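Local coordinates for DNA damage response protein Rtt109, putative (Neosartorya fumigata, PDB 5ZB9), which probably acetylates lysines of histones, histone H3 in particular, using acetyl-CoA as the acetyl donor, at residues 72-78 with 91-97. Numbering follows the deposited sequence.
Sequences IIFGIEV and VSKADST
Two antiparallel arms of a beta hairpin, strands 71-82 and 86-96, pair along 72-78 and 91-97, with a classic beta bulge where Ser92 and Lys93 both face Glu77. In the regular part, Gly75 N gives a hydrogen bond to Asp95 O (2.9 Å) and Gly75 O accepts one from Asp95 N (3.0 Å). At the bulge, Glu77 O takes Ser92 N at 3.0 Å and, more weakly, Lys93 N, while Glu77 N binds Lys93 O.

The Glu77 side chain, its CG anti to the backbone N (chi1 -177°), runs alongside that of Lys93. Glu77 OE2 receives Ser92 OG on its anti side at 2.7 Å and forms a salt bridge, its hydrogen bond weak, with Lys93 NZ at 3.2 Å; OE1 is held by Tyr424. Past the strand end, Thr97 OG1 donates to a lone pair of Ile72 O.

Phe74, Ile76 and Val78 share the other face with Val91, Ala94 and Ser96. The Phe74 ring lies along its own strand and meets the partner obliquely: CD1 is 3.1 Å from Asp95 O, CZ is 4.3 Å from Ala94 CB, and Ile76 CG1 lies as close to Val91 CG1. Helix 111-127 packs on Phe74, Ile76 and Val78. Ala94 and Ser96 contact CoA when it is bound, though none is present here, so the second strand forms part of the cofactor site of the acetyltransferase fold.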
loop_
_atom_site.group_PDB
_atom_site.type_symbol
_atom_site.label_atom_id
_atom_site.label_comp_id
_atom_site.label_asym_id
_atom_site.label_seq_id
_atom_site.Cartn_x
_atom_site.Cartn_y
_atom_site.Cartn_z
ATOM N N ILE A 72 0.279 21.296 6.509
ATOM C CA ILE A 72 0.404 19.899 6.126
ATOM C C ILE A 72 1.634 19.687 5.248
ATOM O O ILE A 72 1.845 20.413 4.282
ATOM C CB ILE A 72 -0.853 19.418 5.380
ATOM C CG1 ILE A 72 -2.022 19.275 6.352
ATOM C CG2 ILE A 72 -0.591 18.100 4.675
ATOM C CD1 ILE A 72 -3.327 18.962 5.666
ATOM N N ILE A 73 2.447 18.692 5.583
ATOM C CA ILE A 73 3.626 18.396 4.780
ATOM C C ILE A 73 3.524 17.068 4.032
ATOM O O ILE A 73 4.278 16.823 3.092
ATOM C CB ILE A 73 4.897 18.362 5.638
ATOM C CG1 ILE A 73 4.786 17.266 6.698
ATOM C CG2 ILE A 73 5.143 19.720 6.264
ATOM C CD1 ILE A 73 6.111 16.849 7.276
ATOM N N PHE A 74 2.592 16.214 4.436
ATOM C CA PHE A 74 2.536 14.876 3.877
ATOM C C PHE A 74 1.177 14.246 4.090
ATOM O O PHE A 74 0.554 14.438 5.127
ATOM C CB PHE A 74 3.624 13.998 4.500
ATOM C CG PHE A 74 3.779 12.657 3.839
ATOM C CD1 PHE A 74 4.256 12.559 2.536
ATOM C CD2 PHE A 74 3.471 11.491 4.524
ATOM C CE1 PHE A 74 4.409 11.318 1.919
ATOM C CE2 PHE A 74 3.625 10.249 3.920
ATOM C CZ PHE A 74 4.094 10.163 2.614
ATOM N N GLY A 75 0.717 13.496 3.099
ATOM C CA GLY A 75 -0.532 12.774 3.218
ATOM C C GLY A 75 -0.394 11.378 2.642
ATOM O O GLY A 75 0.157 11.198 1.551
ATOM N N ILE A 76 -0.880 10.380 3.368
ATOM C CA ILE A 76 -0.822 9.021 2.855
ATOM C C ILE A 76 -2.120 8.283 3.137
ATOM O O ILE A 76 -2.596 8.245 4.280
ATOM C CB ILE A 76 0.392 8.246 3.438
ATOM C CG1 ILE A 76 0.384 6.801 2.966
ATOM C CG2 ILE A 76 0.441 8.327 4.967
ATOM C CD1 ILE A 76 1.660 6.076 3.287
ATOM N N GLU A 77 -2.718 7.737 2.079
ATOM C CA GLU A 77 -3.919 6.928 2.229
ATOM C C GLU A 77 -3.576 5.461 2.065
ATOM O O GLU A 77 -2.853 5.079 1.150
ATOM C CB GLU A 77 -5.000 7.322 1.224
ATOM C CG GLU A 77 -6.301 6.537 1.419
ATOM C CD GLU A 77 -7.403 6.934 0.441
ATOM O OE1 GLU A 77 -8.484 7.363 0.902
ATOM O OE2 GLU A 77 -7.197 6.802 -0.785
ATOM N N VAL A 78 -4.099 4.642 2.968
ATOM C CA VAL A 78 -3.874 3.209 2.916
ATOM C C VAL A 78 -5.192 2.461 3.033
ATOM O O VAL A 78 -5.964 2.722 3.947
ATOM C CB VAL A 78 -2.952 2.746 4.038
ATOM C CG1 VAL A 78 -2.672 1.274 3.892
ATOM C CG2 VAL A 78 -1.657 3.557 4.041
ATOM N N VAL A 91 -1.348 0.772 -0.407
ATOM C CA VAL A 91 -1.144 2.218 -0.428
ATOM C C VAL A 91 -1.826 2.799 -1.663
ATOM O O VAL A 91 -1.473 2.447 -2.787
ATOM C CB VAL A 91 0.350 2.585 -0.448
ATOM C CG1 VAL A 91 0.530 4.095 -0.344
ATOM C CG2 VAL A 91 1.092 1.856 0.665
ATOM N N SER A 92 -2.806 3.673 -1.465
ATOM C CA SER A 92 -3.540 4.214 -2.597
ATOM C C SER A 92 -3.061 5.607 -2.963
ATOM O O SER A 92 -3.096 5.989 -4.128
ATOM C CB SER A 92 -5.038 4.238 -2.308
ATOM O OG SER A 92 -5.312 4.946 -1.115
ATOM N N LYS A 93 -2.595 6.358 -1.971
ATOM C CA LYS A 93 -2.177 7.745 -2.179
ATOM C C LYS A 93 -1.017 8.113 -1.267
ATOM O O LYS A 93 -0.960 7.689 -0.111
ATOM C CB LYS A 93 -3.346 8.715 -1.923
ATOM C CG LYS A 93 -4.504 8.610 -2.898
ATOM C CD LYS A 93 -5.772 9.275 -2.351
ATOM C CE LYS A 93 -6.962 8.976 -3.256
ATOM N NZ LYS A 93 -8.272 9.199 -2.588
ATOM N N ALA A 94 -0.103 8.922 -1.782
ATOM C CA ALA A 94 0.989 9.447 -0.977
ATOM C C ALA A 94 1.573 10.657 -1.675
ATOM O O ALA A 94 2.132 10.539 -2.760
ATOM C CB ALA A 94 2.056 8.396 -0.746
ATOM N N ASP A 95 1.425 11.824 -1.061
ATOM C CA ASP A 95 1.943 13.048 -1.647
ATOM C C ASP A 95 2.518 13.944 -0.572
ATOM O O ASP A 95 2.183 13.809 0.602
ATOM C CB ASP A 95 0.846 13.788 -2.418
ATOM C CG ASP A 95 1.384 14.521 -3.646
ATOM O OD1 ASP A 95 2.624 14.551 -3.837
ATOM O OD2 ASP A 95 0.563 15.068 -4.417
ATOM N N SER A 96 3.399 14.850 -0.975
ATOM C CA SER A 96 3.912 15.874 -0.076
ATOM C C SER A 96 3.430 17.216 -0.580
ATOM O O SER A 96 2.884 17.306 -1.675
ATOM C CB SER A 96 5.432 15.846 -0.012
ATOM O OG SER A 96 5.969 16.170 -1.278
ATOM N N THR A 97 3.625 18.260 0.212
ATOM C CA THR A 97 3.172 19.584 -0.190
ATOM C C THR A 97 4.359 20.443 -0.591
ATOM O O THR A 97 4.233 21.357 -1.396
ATOM C CB THR A 97 2.387 20.274 0.928
ATOM O OG1 THR A 97 3.178 20.291 2.123
ATOM C CG2 THR A 97 1.097 19.536 1.194
#